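Local coordinates for protein spectinomycin 9-adenylyltransferase (Enterococcus faecalis, PDB 6SXJ) that transfers an adenylyl group from ATP to the 9-hydroxyl of spectinomycin, releasing diphosphate and giving the bacterium resistance to this antibiotic, at residues Pro102-Ile107 with Gln123-Ser128; Asp48-Val53 with Thr88-Gln93; Val37-Lys42 with Ile200-Ile205; Pro43-Asp48 with Asn81-Glu86. All blocks are in the same frame, centred on the assembly; numbering follows the deposited sequence.

Contact 1 of 4, residues Pro102-Ile107 with Gln123-Ser128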
loop_
_atom_site.group_PDB
_atom_site.type_symbol
_atom_site.label_atom_id
_atom_site.label_comp_id
_atom_site.label_asym_id
_atom_site.label_seq_id
_atom_site.Cartn_x
_atom_site.Cartn_y
_atom_site.Cartn_z
ATOM N N PRO A 102 -10.574 5.954 8.015
ATOM C CA PRO A 102 -11.116 4.740 8.633
ATOM C C PRO A 102 -10.206 4.179 9.717
ATOM O O PRO A 102 -9.024 4.509 9.824
ATOM C CB PRO A 102 -11.239 3.767 7.453
ATOM C CG PRO A 102 -10.159 4.202 6.502
ATOM C CD PRO A 102 -9.950 5.684 6.703
ATOM N N LYS A 103 -10.796 3.307 10.530
ATOM C CA LYS A 103 -10.063 2.641 11.592
ATOM C C LYS A 103 -9.326 1.413 11.065
ATOM O O LYS A 103 -9.859 0.634 10.269
ATOM C CB LYS A 103 -11.018 2.241 12.718
ATOM C CG LYS A 103 -11.550 3.421 13.555
ATOM C CD LYS A 103 -12.804 3.005 14.333
ATOM C CE LYS A 103 -13.775 4.166 14.542
ATOM N NZ LYS A 103 -15.203 3.752 14.357
ATOM N N GLN A 104 -8.092 1.252 11.534
ATOM C CA GLN A 104 -7.179 0.199 11.124
ATOM C C GLN A 104 -6.713 -0.528 12.377
ATOM O O GLN A 104 -6.146 0.095 13.280
ATOM C CB GLN A 104 -5.990 0.789 10.359
ATOM C CG GLN A 104 -4.852 -0.190 10.090
ATOM C CD GLN A 104 -3.707 0.449 9.324
ATOM O OE1 GLN A 104 -3.851 0.802 8.151
ATOM N NE2 GLN A 104 -2.566 0.605 9.981
ATOM N N GLU A 105 -6.926 -1.845 12.420
ATOM C CA GLU A 105 -6.665 -2.629 13.622
ATOM C C GLU A 105 -5.223 -3.091 13.744
ATOM O O GLU A 105 -4.743 -3.307 14.862
ATOM C CB GLU A 105 -7.579 -3.863 13.644
ATOM C CG GLU A 105 -7.224 -4.886 14.720
ATOM C CD GLU A 105 -7.601 -4.409 16.110
ATOM O OE1 GLU A 105 -8.241 -3.353 16.214
ATOM O OE2 GLU A 105 -7.274 -5.085 17.102
ATOM N N PHE A 106 -4.530 -3.279 12.628
ATOM C CA PHE A 106 -3.207 -3.879 12.651
ATOM C C PHE A 106 -2.603 -3.731 11.269
ATOM O O PHE A 106 -3.316 -3.755 10.261
ATOM C CB PHE A 106 -3.272 -5.359 13.053
ATOM C CG PHE A 106 -1.962 -6.083 12.932
ATOM C CD1 PHE A 106 -1.041 -6.040 13.960
ATOM C CD2 PHE A 106 -1.654 -6.818 11.788
ATOM C CE1 PHE A 106 0.164 -6.706 13.860
ATOM C CE2 PHE A 106 -0.445 -7.484 11.678
ATOM C CZ PHE A 106 0.463 -7.430 12.721
ATOM N N ILE A 107 -1.286 -3.578 11.233
ATOM C CA ILE A 107 -0.559 -3.506 9.975
ATOM C C ILE A 107 0.749 -4.263 10.140
ATOM O O ILE A 107 1.532 -3.961 11.049
ATOM C CB ILE A 107 -0.290 -2.053 9.545
ATOM C CG1 ILE A 107 0.667 -2.015 8.350
ATOM C CG2 ILE A 107 0.274 -1.250 10.715
ATOM C CD1 ILE A 107 0.029 -2.471 7.023
ATOM N N GLN A 123 -1.217 -0.467 17.218
ATOM C CA GLN A 123 -2.440 -0.211 17.959
ATOM C C GLN A 123 -3.487 0.330 16.999
ATOM O O GLN A 123 -3.165 0.803 15.905
ATOM C CB GLN A 123 -2.193 0.783 19.104
ATOM C CG GLN A 123 -1.378 0.191 20.243
ATOM C CD GLN A 123 -1.931 -1.138 20.731
ATOM O OE1 GLN A 123 -3.145 -1.315 20.834
ATOM N NE2 GLN A 123 -1.042 -2.084 21.020
ATOM N N LYS A 124 -4.749 0.251 17.412
ATOM C CA LYS A 124 -5.821 0.816 16.606
ATOM C C LYS A 124 -5.475 2.253 16.246
ATOM O O LYS A 124 -5.136 3.057 17.116
ATOM C CB LYS A 124 -7.151 0.763 17.360
ATOM C CG LYS A 124 -8.303 1.450 16.627
ATOM C CD LYS A 124 -8.764 0.667 15.401
ATOM C CE LYS A 124 -9.302 -0.717 15.745
ATOM N NZ LYS A 124 -9.969 -0.773 17.088
ATOM N N GLU A 125 -5.552 2.574 14.959
ATOM C CA GLU A 125 -5.222 3.918 14.511
ATOM C C GLU A 125 -6.117 4.282 13.339
ATOM O O GLU A 125 -6.785 3.431 12.744
ATOM C CB GLU A 125 -3.745 4.034 14.115
ATOM C CG GLU A 125 -3.219 2.831 13.358
ATOM C CD GLU A 125 -1.854 3.071 12.734
ATOM O OE1 GLU A 125 -1.654 4.152 12.133
ATOM O OE2 GLU A 125 -0.986 2.169 12.834
ATOM N N LEU A 126 -6.115 5.569 13.014
ATOM C CA LEU A 126 -6.834 6.097 11.867
ATOM C C LEU A 126 -5.831 6.264 10.738
ATOM O O LEU A 126 -4.720 6.751 10.965
ATOM C CB LEU A 126 -7.505 7.425 12.204
ATOM C CG LEU A 126 -8.784 7.344 13.044
ATOM C CD1 LEU A 126 -9.983 6.989 12.168
ATOM C CD2 LEU A 126 -8.663 6.350 14.185
ATOM N N ASN A 127 -6.203 5.828 9.537
ATOM C CA ASN A 127 -5.270 5.776 8.412
ATOM C C ASN A 127 -6.002 6.263 7.169
ATOM O O ASN A 127 -6.727 5.498 6.524
ATOM C CB ASN A 127 -4.721 4.366 8.216
ATOM C CG ASN A 127 -3.792 4.261 7.022
ATOM O OD1 ASN A 127 -3.539 5.246 6.324
ATOM N ND2 ASN A 127 -3.281 3.055 6.774
ATOM N N SER A 128 -5.796 7.535 6.828
ATOM C CA SER A 128 -6.439 8.084 5.642
ATOM C C SER A 128 -6.067 7.304 4.389
ATOM O O SER A 128 -6.871 7.208 3.457
ATOM C CB SER A 128 -6.061 9.556 5.480
ATOM O OG SER A 128 -6.001 9.908 4.111
#
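Gln104 and Asn127 join their side-chain amides on the tightly packed side of a short antiparallel ladder. Asn127 ND2 donates to Gln104 OE1 at 2.7 Å, with an almost straight N-H...O angle of 170°. The acceptor lies in the plane of the Asn127 amide; the two amide planes are 82° apart, and ND2 lies tilted from the plane of the Gln104 carbonyl. Gln104 gets there with CG anti to the backbone N (chi1 170°) and an extended chain. Alongside it, Gln104 N donates to Glu125 O (2.8 Å) and Gln104 O accepts from Glu125 N (3.1 Å). Pro102 has no N-H, and its O takes the bond from Asn127 N at 3.1 Å.

The face bearing Lys103 and Leu126 is looser and turned to solvent. Lys103 CG runs beside Leu126 CD1 at 4.1 Å, and the lysine's charged end leads away, as suits an exposed site. Lys124 has its main salt-bridge partner in Glu94; its chain also folds back toward Glu105, but the bridge from NZ to Glu105 OE1 is doubtful, while Glu105 OE2 is held by Leu57 N.

Glu105 and Phe106 form a classic beta bulge opposite Ile89 of strand 85-91, Phe106 packs on helix 59-69, and Pro102 and Gln104 rest on Leu130 of helix 130-139.

Contact 2 of 4, residues Asp48-Val53 with Thr88-Gln93; sequences DFLVVV and TIIIQQ
Val53 and Ile89 meet through their methyl groups, CG2 to CG2 at 3.7 Å, on one face of a parallel strand pair. With CG1 of Val53 anti to the carbonyl carbon (chi1 -67°), CG2 is left between the backbone N and the carbonyl carbon, and from there it also touches Ile91 CG1 at 3.9 Å. Val51 continues the same face, its CB lying near Ile89 CG1. On the other face Val52 CG2 packs against Ile90 CG1 at 3.8 Å. Branching at CB suits all these residues, because it fits the extended strand conformation.

Between the two faces run five backbone bonds in the alternating pattern of parallel strands. Val51 N donates to Thr88 O at 2.8 Å, and Val51 O accepts from Ile90 N at 2.9 Å.

Polar groups appear toward the two ends. At one, Phe49 O accepts from Thr88 N and also from a water, 3.0 Å from the oxygen, which is hydrogen-bonded to Thr88 OG1 as well; the buried threonine hydroxyl thus finds a partner. At the other, Gln92 lays its CB on Val52 CG1, and its NE2 is hydrogen-bonded to a glycerol, probably from the crystallisation liquor.

The two strands, with helix 59-69 between them in the chain, form a beta-alpha-beta unit of the nucleotidyltransferase domain. Strands 27-33 and 103-108 flank the pair, and helix 130-139 receives Leu50 on Leu134, Thr88 on Met133, and Ile90 on Leu130 and Leu134.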
loop_
_atom_site.group_PDB
_atom_site.type_symbol
_atom_site.label_atom_id
_atom_site.label_comp_id
_atom_site.label_asym_id
_atom_site.label_seq_id
_atom_site.Cartn_x
_atom_site.Cartn_y
_atom_site.Cartn_z
ATOM N N ASP A 48 0.106 -8.095 -1.286
ATOM C CA ASP A 48 -0.706 -7.185 -0.486
ATOM C C ASP A 48 -1.947 -7.919 -0.002
ATOM O O ASP A 48 -2.756 -8.380 -0.815
ATOM C CB ASP A 48 -1.111 -5.955 -1.299
ATOM C CG ASP A 48 0.079 -5.128 -1.757
ATOM O OD1 ASP A 48 0.733 -4.507 -0.893
ATOM O OD2 ASP A 48 0.350 -5.082 -2.981
ATOM N N PHE A 49 -2.118 -7.993 1.317
ATOM C CA PHE A 49 -3.230 -8.716 1.915
ATOM C C PHE A 49 -4.125 -7.761 2.690
ATOM O O PHE A 49 -3.636 -6.948 3.486
ATOM C CB PHE A 49 -2.732 -9.815 2.854
ATOM C CG PHE A 49 -1.949 -10.888 2.178
ATOM C CD1 PHE A 49 -0.572 -10.801 2.072
ATOM C CD2 PHE A 49 -2.584 -12.005 1.676
ATOM C CE1 PHE A 49 0.151 -11.799 1.482
ATOM C CE2 PHE A 49 -1.869 -12.995 1.067
ATOM C CZ PHE A 49 -0.496 -12.896 0.961
ATOM N N LEU A 50 -5.433 -7.884 2.474
ATOM C CA LEU A 50 -6.443 -7.268 3.324
ATOM C C LEU A 50 -7.168 -8.374 4.078
ATOM O O LEU A 50 -7.653 -9.337 3.465
ATOM C CB LEU A 50 -7.441 -6.444 2.510
ATOM C CG LEU A 50 -8.457 -5.638 3.320
ATOM C CD1 LEU A 50 -7.772 -4.495 4.022
ATOM C CD2 LEU A 50 -9.543 -5.124 2.406
ATOM N N VAL A 51 -7.214 -8.249 5.401
ATOM C CA VAL A 51 -7.813 -9.249 6.277
ATOM C C VAL A 51 -8.914 -8.583 7.087
ATOM O O VAL A 51 -8.738 -7.470 7.598
ATOM C CB VAL A 51 -6.758 -9.887 7.204
ATOM C CG1 VAL A 51 -7.413 -10.864 8.173
ATOM C CG2 VAL A 51 -5.677 -10.572 6.394
ATOM N N VAL A 52 -10.048 -9.261 7.207
ATOM C CA VAL A 52 -11.207 -8.736 7.914
ATOM C C VAL A 52 -11.532 -9.665 9.072
ATOM O O VAL A 52 -11.588 -10.889 8.898
ATOM C CB VAL A 52 -12.424 -8.583 6.986
ATOM C CG1 VAL A 52 -13.601 -7.995 7.756
ATOM C CG2 VAL A 52 -12.072 -7.706 5.796
ATOM N N VAL A 53 -11.776 -9.075 10.242
ATOM C CA VAL A 53 -12.024 -9.798 11.478
ATOM C C VAL A 53 -13.304 -9.258 12.103
ATOM O O VAL A 53 -13.839 -8.229 11.695
ATOM C CB VAL A 53 -10.847 -9.675 12.467
ATOM C CG1 VAL A 53 -9.621 -10.383 11.916
ATOM C CG2 VAL A 53 -10.547 -8.206 12.758
ATOM N N THR A 88 -2.871 -5.747 6.111
ATOM C CA THR A 88 -3.702 -4.864 6.914
ATOM C C THR A 88 -4.911 -5.630 7.432
ATOM O O THR A 88 -5.502 -6.438 6.707
ATOM C CB THR A 88 -4.191 -3.660 6.099
ATOM O OG1 THR A 88 -3.067 -2.921 5.615
ATOM C CG2 THR A 88 -5.071 -2.764 6.950
ATOM N N ILE A 89 -5.288 -5.355 8.676
ATOM C CA ILE A 89 -6.444 -5.971 9.314
ATOM C C ILE A 89 -7.441 -4.874 9.651
ATOM O O ILE A 89 -7.082 -3.870 10.281
ATOM C CB ILE A 89 -6.043 -6.749 10.584
ATOM C CG1 ILE A 89 -4.959 -7.778 10.255
ATOM C CG2 ILE A 89 -7.264 -7.409 11.204
ATOM C CD1 ILE A 89 -4.537 -8.632 11.425
ATOM N N ILE A 90 -8.688 -5.066 9.234
ATOM C CA ILE A 90 -9.785 -4.193 9.621
ATOM C C ILE A 90 -10.851 -5.022 10.321
ATOM O O ILE A 90 -11.005 -6.225 10.068
ATOM C CB ILE A 90 -10.392 -3.448 8.413
ATOM C CG1 ILE A 90 -10.739 -4.440 7.296
ATOM C CG2 ILE A 90 -9.434 -2.378 7.910
ATOM C CD1 ILE A 90 -11.567 -3.835 6.191
ATOM N N ILE A 91 -11.578 -4.364 11.223
ATOM C CA ILE A 91 -12.756 -4.924 11.872
ATOM C C ILE A 91 -13.962 -4.527 11.044
ATOM O O ILE A 91 -14.131 -3.347 10.715
ATOM C CB ILE A 91 -12.891 -4.412 13.316
ATOM C CG1 ILE A 91 -11.597 -4.661 14.083
ATOM C CG2 ILE A 91 -14.065 -5.085 14.010
ATOM C CD1 ILE A 91 -11.736 -4.553 15.584
ATOM N N GLN A 92 -14.800 -5.504 10.686
ATOM C CA GLN A 92 -15.915 -5.199 9.798
ATOM C C GLN A 92 -16.802 -4.106 10.386
ATOM O O GLN A 92 -17.198 -3.169 9.684
ATOM C CB GLN A 92 -16.738 -6.454 9.518
ATOM C CG GLN A 92 -17.713 -6.281 8.371
ATOM C CD GLN A 92 -18.684 -7.441 8.251
ATOM O OE1 GLN A 92 -18.459 -8.517 8.809
ATOM N NE2 GLN A 92 -19.770 -7.228 7.518
ATOM N N GLN A 93 -17.131 -4.218 11.676
ATOM C CA GLN A 93 -18.107 -3.313 12.275
ATOM C C GLN A 93 -17.566 -1.893 12.384
ATOM O O GLN A 93 -18.346 -0.934 12.403
ATOM C CB GLN A 93 -18.521 -3.832 13.652
ATOM C CG GLN A 93 -17.377 -3.894 14.658
ATOM C CD GLN A 93 -17.852 -3.827 16.100
ATOM O OE1 GLN A 93 -19.053 -3.759 16.369
ATOM N NE2 GLN A 93 -16.905 -3.842 17.036
HETATM O O HOH W 1 -2.229 -4.322 3.081
#

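Contact 3 of 4, residues Val37-Lys42 with Ile200-Ile205; sequences VESGLK and IIPKDI
Glu38, Ser39 and Lys42 account for the small surface that segment 37-42 buries against segment 200-205, and each meets a different residue. Glu38, at the end of helix 35-38, stretches its chain toward Ile200 until OE2 lies 3.9 Å from Ile200 O. Two acceptors cannot bond to each other; OE2 is instead bound by the amide of Gln136, against which the Ile200 side chain also packs.

Ser39 OG rests against the proline ring, 3.5 Å from Pro202 CG, a van der Waals contact. A small polar residue suits this exposed position. Pro202, at the N-cap of helix 203-212, lacks an N-H at no cost to the helix, and its ring offers Ser39 a rigid apolar surface.

Lys42 and Asp204 close the far end. They approach from opposite directions, and NZ reaches OD1 at 3.4 Å, a salt bridge whose hydrogen bond is weak. The long lysine chain, bent at several torsions, can span the distance between the segments, while the aspartate lies in the first turn of its helix, where a negative charge would be favoured by the helix dipole. Gly40, between Ser39 and Lys42, takes a positive phi of 111° that lets the chain turn out of helix 35-38.

Such a sparse, largely polar meeting of nucleotidyltransferase and C-terminal helical domains is consistent with the two-domain build of aminoglycoside adenylyltransferases, whose substrates bind between the domains.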
loop_
_atom_site.group_PDB
_atom_site.type_symbol
_atom_site.label_atom_id
_atom_site.label_comp_id
_atom_site.label_asym_id
_atom_site.label_seq_id
_atom_site.Cartn_x
_atom_site.Cartn_y
_atom_site.Cartn_z
ATOM N N VAL A 37 -2.727 -8.390 -8.226
ATOM C CA VAL A 37 -4.043 -8.830 -8.669
ATOM C C VAL A 37 -4.520 -8.014 -9.860
ATOM O O VAL A 37 -5.153 -8.547 -10.772
ATOM C CB VAL A 37 -5.044 -8.738 -7.495
ATOM C CG1 VAL A 37 -6.420 -9.194 -7.930
ATOM C CG2 VAL A 37 -4.561 -9.558 -6.304
ATOM N N GLU A 38 -4.225 -6.717 -9.874
ATOM C CA GLU A 38 -4.761 -5.847 -10.912
ATOM C C GLU A 38 -3.944 -5.907 -12.194
ATOM O O GLU A 38 -4.501 -5.744 -13.284
ATOM C CB GLU A 38 -4.816 -4.401 -10.412
ATOM C CG GLU A 38 -5.946 -4.117 -9.436
ATOM C CD GLU A 38 -5.781 -2.788 -8.717
ATOM O OE1 GLU A 38 -6.740 -2.355 -8.039
ATOM O OE2 GLU A 38 -4.692 -2.179 -8.828
ATOM N N SER A 39 -2.631 -6.112 -12.084
ATOM C CA SER A 39 -1.734 -6.068 -13.228
ATOM C C SER A 39 -1.076 -7.397 -13.552
ATOM O O SER A 39 -0.617 -7.572 -14.685
ATOM C CB SER A 39 -0.620 -5.030 -12.998
ATOM O OG SER A 39 -1.097 -3.901 -12.283
ATOM N N GLY A 40 -1.013 -8.325 -12.616
ATOM C CA GLY A 40 -0.282 -9.554 -12.834
ATOM C C GLY A 40 0.959 -9.614 -11.959
ATOM O O GLY A 40 1.525 -8.587 -11.556
ATOM N N LEU A 41 1.395 -10.834 -11.661
ATOM C CA LEU A 41 2.466 -11.052 -10.689
ATOM C C LEU A 41 3.821 -10.980 -11.383
ATOM O O LEU A 41 4.374 -11.991 -11.827
ATOM C CB LEU A 41 2.285 -12.393 -9.992
ATOM C CG LEU A 41 1.247 -12.506 -8.879
ATOM C CD1 LEU A 41 1.116 -13.972 -8.471
ATOM C CD2 LEU A 41 1.640 -11.644 -7.709
ATOM N N LYS A 42 4.366 -9.768 -11.469
ATOM C CA LYS A 42 5.758 -9.604 -11.854
ATOM C C LYS A 42 6.657 -10.092 -10.715
ATOM O O LYS A 42 6.255 -10.068 -9.550
ATOM C CB LYS A 42 6.063 -8.141 -12.171
ATOM C CG LYS A 42 5.119 -7.502 -13.193
ATOM C CD LYS A 42 5.862 -6.610 -14.195
ATOM C CE LYS A 42 6.600 -5.454 -13.507
ATOM N NZ LYS A 42 6.545 -4.168 -14.276
ATOM N N ILE A 200 -6.419 2.952 -10.264
ATOM C CA ILE A 200 -5.089 2.897 -9.671
ATOM C C ILE A 200 -4.218 2.008 -10.542
ATOM O O ILE A 200 -4.694 1.028 -11.123
ATOM C CB ILE A 200 -5.141 2.372 -8.223
ATOM C CG1 ILE A 200 -5.871 3.369 -7.327
ATOM C CG2 ILE A 200 -3.732 2.125 -7.694
ATOM C CD1 ILE A 200 -6.205 2.825 -5.960
ATOM N N ILE A 201 -2.935 2.348 -10.646
ATOM C CA ILE A 201 -2.001 1.542 -11.430
ATOM C C ILE A 201 -0.628 1.555 -10.766
ATOM O O ILE A 201 -0.402 2.336 -9.828
ATOM C CB ILE A 201 -1.916 2.033 -12.887
ATOM C CG1 ILE A 201 -0.915 3.184 -13.012
ATOM C CG2 ILE A 201 -3.286 2.465 -13.404
ATOM C CD1 ILE A 201 -0.799 3.741 -14.420
ATOM N N PRO A 202 0.316 0.732 -11.223
ATOM C CA PRO A 202 1.610 0.640 -10.539
ATOM C C PRO A 202 2.455 1.881 -10.766
ATOM O O PRO A 202 2.297 2.612 -11.746
ATOM C CB PRO A 202 2.272 -0.599 -11.160
ATOM C CG PRO A 202 1.213 -1.258 -12.021
ATOM C CD PRO A 202 0.244 -0.174 -12.383
ATOM N N LYS A 203 3.384 2.099 -9.833
ATOM C CA LYS A 203 4.193 3.312 -9.857
ATOM C C LYS A 203 4.974 3.432 -11.160
ATOM O O LYS A 203 4.903 4.457 -11.848
ATOM C CB LYS A 203 5.151 3.328 -8.664
ATOM C CG LYS A 203 4.489 3.165 -7.313
ATOM C CD LYS A 203 5.537 2.982 -6.217
ATOM C CE LYS A 203 5.419 4.059 -5.152
ATOM N NZ LYS A 203 6.619 4.112 -4.268
ATOM N N ASP A 204 5.733 2.391 -11.513
ATOM C CA ASP A 204 6.605 2.493 -12.678
ATOM C C ASP A 204 5.811 2.762 -13.952
ATOM O O ASP A 204 6.289 3.480 -14.836
ATOM C CB ASP A 204 7.457 1.225 -12.819
ATOM C CG ASP A 204 6.653 -0.052 -12.646
ATOM O OD1 ASP A 204 6.683 -0.891 -13.568
ATOM O OD2 ASP A 204 6.007 -0.224 -11.590
ATOM N N ILE A 205 4.593 2.231 -14.061
ATOM C CA ILE A 205 3.787 2.506 -15.247
ATOM C C ILE A 205 3.172 3.896 -15.160
ATOM O O ILE A 205 3.035 4.592 -16.174
ATOM C CB ILE A 205 2.705 1.427 -15.433
ATOM C CG1 ILE A 205 3.320 0.140 -15.985
ATOM C CG2 ILE A 205 1.608 1.932 -16.375
ATOM C CD1 ILE A 205 4.332 -0.498 -15.067
#

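Contact 4 of 4, residues Pro43-Asp48 with Asn81-Glu86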
loop_
_atom_site.group_PDB
_atom_site.type_symbol
_atom_site.label_atom_id
_atom_site.label_comp_id
_atom_site.label_asym_id
_atom_site.label_seq_id
_atom_site.Cartn_x
_atom_site.Cartn_y
_atom_site.Cartn_z
ATOM N N PRO A 43 7.869 -10.567 -11.025
ATOM C CA PRO A 43 8.806 -10.911 -9.941
ATOM C C PRO A 43 9.103 -9.752 -8.999
ATOM O O PRO A 43 9.629 -9.993 -7.906
ATOM C CB PRO A 43 10.069 -11.365 -10.690
ATOM C CG PRO A 43 9.565 -11.846 -12.023
ATOM C CD PRO A 43 8.366 -10.988 -12.350
ATOM N N ASN A 44 8.774 -8.511 -9.380
ATOM C CA ASN A 44 8.998 -7.327 -8.554
ATOM C C ASN A 44 7.820 -7.016 -7.634
ATOM O O ASN A 44 7.938 -6.134 -6.775
ATOM C CB ASN A 44 9.287 -6.111 -9.463
ATOM C CG ASN A 44 9.637 -4.854 -8.681
ATOM O OD1 ASN A 44 8.769 -4.238 -8.064
ATOM N ND2 ASN A 44 10.907 -4.460 -8.718
ATOM N N SER A 45 6.694 -7.712 -7.787
ATOM C CA SER A 45 5.451 -7.293 -7.156
ATOM C C SER A 45 5.402 -7.662 -5.679
ATOM O O SER A 45 5.878 -8.726 -5.265
ATOM C CB SER A 45 4.251 -7.927 -7.868
ATOM O OG SER A 45 4.368 -7.822 -9.274
ATOM N N ASP A 46 4.779 -6.787 -4.896
ATOM C CA ASP A 46 4.481 -7.081 -3.509
ATOM C C ASP A 46 3.276 -8.013 -3.405
ATOM O O ASP A 46 2.410 -8.057 -4.280
ATOM C CB ASP A 46 4.154 -5.810 -2.727
ATOM C CG ASP A 46 5.338 -4.873 -2.578
ATOM O OD1 ASP A 46 6.456 -5.223 -3.009
ATOM O OD2 ASP A 46 5.131 -3.780 -2.014
ATOM N N LEU A 47 3.214 -8.730 -2.285
ATOM C CA LEU A 47 2.028 -9.469 -1.872
ATOM C C LEU A 47 1.256 -8.620 -0.864
ATOM O O LEU A 47 1.685 -8.474 0.285
ATOM C CB LEU A 47 2.423 -10.808 -1.258
ATOM C CG LEU A 47 3.109 -11.858 -2.139
ATOM C CD1 LEU A 47 3.509 -13.038 -1.274
ATOM C CD2 LEU A 47 2.165 -12.273 -3.250
ATOM N N ASP A 48 0.106 -8.095 -1.286
ATOM C CA ASP A 48 -0.706 -7.185 -0.486
ATOM C C ASP A 48 -1.947 -7.919 -0.002
ATOM O O ASP A 48 -2.756 -8.380 -0.815
ATOM C CB ASP A 48 -1.111 -5.955 -1.299
ATOM C CG ASP A 48 0.079 -5.128 -1.757
ATOM O OD1 ASP A 48 0.733 -4.507 -0.893
ATOM O OD2 ASP A 48 0.350 -5.082 -2.981
ATOM N N ASN A 81 15.121 -13.417 -3.298
ATOM C CA ASN A 81 14.082 -13.427 -4.318
ATOM C C ASN A 81 12.686 -13.378 -3.713
ATOM O O ASN A 81 11.697 -13.411 -4.452
ATOM C CB ASN A 81 14.222 -14.674 -5.200
ATOM C CG ASN A 81 15.629 -14.841 -5.751
ATOM O OD1 ASN A 81 15.901 -14.509 -6.905
ATOM N ND2 ASN A 81 16.532 -15.354 -4.923
ATOM N N LEU A 82 12.582 -13.316 -2.388
ATOM C CA LEU A 82 11.286 -13.208 -1.742
ATOM C C LEU A 82 10.587 -11.914 -2.159
ATOM O O LEU A 82 11.197 -10.990 -2.703
ATOM C CB LEU A 82 11.446 -13.229 -0.228
ATOM C CG LEU A 82 11.524 -14.554 0.522
ATOM C CD1 LEU A 82 11.735 -14.219 2.019
ATOM C CD2 LEU A 82 10.295 -15.396 0.326
ATOM N N ARG A 83 9.287 -11.860 -1.902
ATOM C CA ARG A 83 8.503 -10.651 -2.103
ATOM C C ARG A 83 8.214 -9.988 -0.759
ATOM O O ARG A 83 8.199 -10.646 0.283
ATOM C CB ARG A 83 7.187 -10.970 -2.813
ATOM C CG ARG A 83 7.345 -11.889 -4.034
ATOM C CD ARG A 83 5.994 -12.339 -4.566
ATOM N NE ARG A 83 6.092 -13.033 -5.852
ATOM C CZ ARG A 83 6.042 -12.429 -7.034
ATOM N NH1 ARG A 83 5.904 -11.115 -7.103
ATOM N NH2 ARG A 83 6.129 -13.147 -8.148
ATOM N N TYR A 84 7.973 -8.680 -0.791
ATOM C CA TYR A 84 7.494 -7.998 0.404
ATOM C C TYR A 84 6.067 -8.436 0.692
ATOM O O TYR A 84 5.235 -8.512 -0.217
ATOM C CB TYR A 84 7.521 -6.479 0.222
ATOM C CG TYR A 84 8.893 -5.855 0.190
ATOM C CD1 TYR A 84 9.756 -5.956 1.272
ATOM C CD2 TYR A 84 9.313 -5.141 -0.921
ATOM C CE1 TYR A 84 11.003 -5.376 1.237
ATOM C CE2 TYR A 84 10.551 -4.564 -0.967
ATOM C CZ TYR A 84 11.396 -4.676 0.114
ATOM O OH TYR A 84 12.642 -4.083 0.059
ATOM N N ILE A 85 5.777 -8.719 1.955
ATOM C CA ILE A 85 4.409 -8.919 2.418
ATOM C C ILE A 85 3.940 -7.647 3.124
ATOM O O ILE A 85 4.604 -7.150 4.035
ATOM C CB ILE A 85 4.308 -10.128 3.358
ATOM C CG1 ILE A 85 4.570 -11.434 2.581
ATOM C CG2 ILE A 85 2.931 -10.193 4.000
ATOM C CD1 ILE A 85 4.707 -12.602 3.474
ATOM N N GLU A 86 2.786 -7.137 2.705
ATOM C CA GLU A 86 2.083 -6.061 3.380
ATOM C C GLU A 86 0.708 -6.597 3.735
ATOM O O GLU A 86 0.013 -7.137 2.868
ATOM C CB GLU A 86 1.985 -4.839 2.474
ATOM C CG GLU A 86 2.012 -3.508 3.175
ATOM C CD GLU A 86 2.180 -2.385 2.177
ATOM O OE1 GLU A 86 3.283 -2.262 1.595
ATOM O OE2 GLU A 86 1.200 -1.654 1.944
HETATM O O HOH W 2 7.980 -7.303 -3.285
#
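Leu47 and Ile85 begin the parallel pairing of strands 47-53 and 85-91, a beta-sheet contact that opens into polar loops at the N-terminal end of both strands. Leu47 N donates to Tyr84 O at 2.9 Å, and Leu47 O receives Glu86 N at 3.0 Å.

Ahead of the strands, Arg83 ties the two loops together. Its CG is anti to the carbonyl carbon and the chain extends to NE, which carries NH1 to Ser45 O at 3.0 Å. That oxygen lies in the guanidinium plane, and Pro43 O is over one face. NH1 also bonds Lys42 O and NE bonds Thr8 OG1, so several carbonyl and hydroxyl oxygens share a buried positive group. The aliphatic part is used too: the Leu47 side chain crosses that of Arg83 at about a right angle, Leu47 CG 3.8 Å from Arg83 CD.

Asp46 turns OD1 to the edge of the Tyr84 ring, near CD2 at 3.5 Å. A water joins the same loops, donating to Asp46 OD1 at 2.6 Å and accepting from Tyr84 N, with a weaker bond to Ser45 O.

On the face shared by Asp48 and Glu86, the side chains run side by side with their carboxylate planes 77° apart. Asp48 OD1 is 4.1 Å from Glu86 OE2, and Asp46 OD2 comes within 4.3 Å of Glu86 OE1.

The Ser-Asp-Leu-Asp sequence here fits the Asp-x-Asp signature of the nucleotidyltransferase fold, whose aspartates bind magnesium in relatives; Glu86 of the neighbouring strand stands as a third acid beside them.

How the contacts relate
Contacts 2 and 4 join the same two strands, 47-53 and 85-91, and share Asp48: contact 2 is their buried, apolar length, contact 4 their polar start. Contact 1 extends the sheet on the far side of strand 85-91, where Glu105 N and Phe106 O bond to Ile89 of contact 2; lying toward the sheet edge, it mixes amide and charged groups with backbone bonds. Contact 3 differs in kind, a surface meeting of two domains without strand pairing. It lies on the opposite side of the chain's centre from contact 1 but adjoins contact 4 where the chain runs from Lys42 into Pro43, and there Lys42 O accepts from Arg83 NH1.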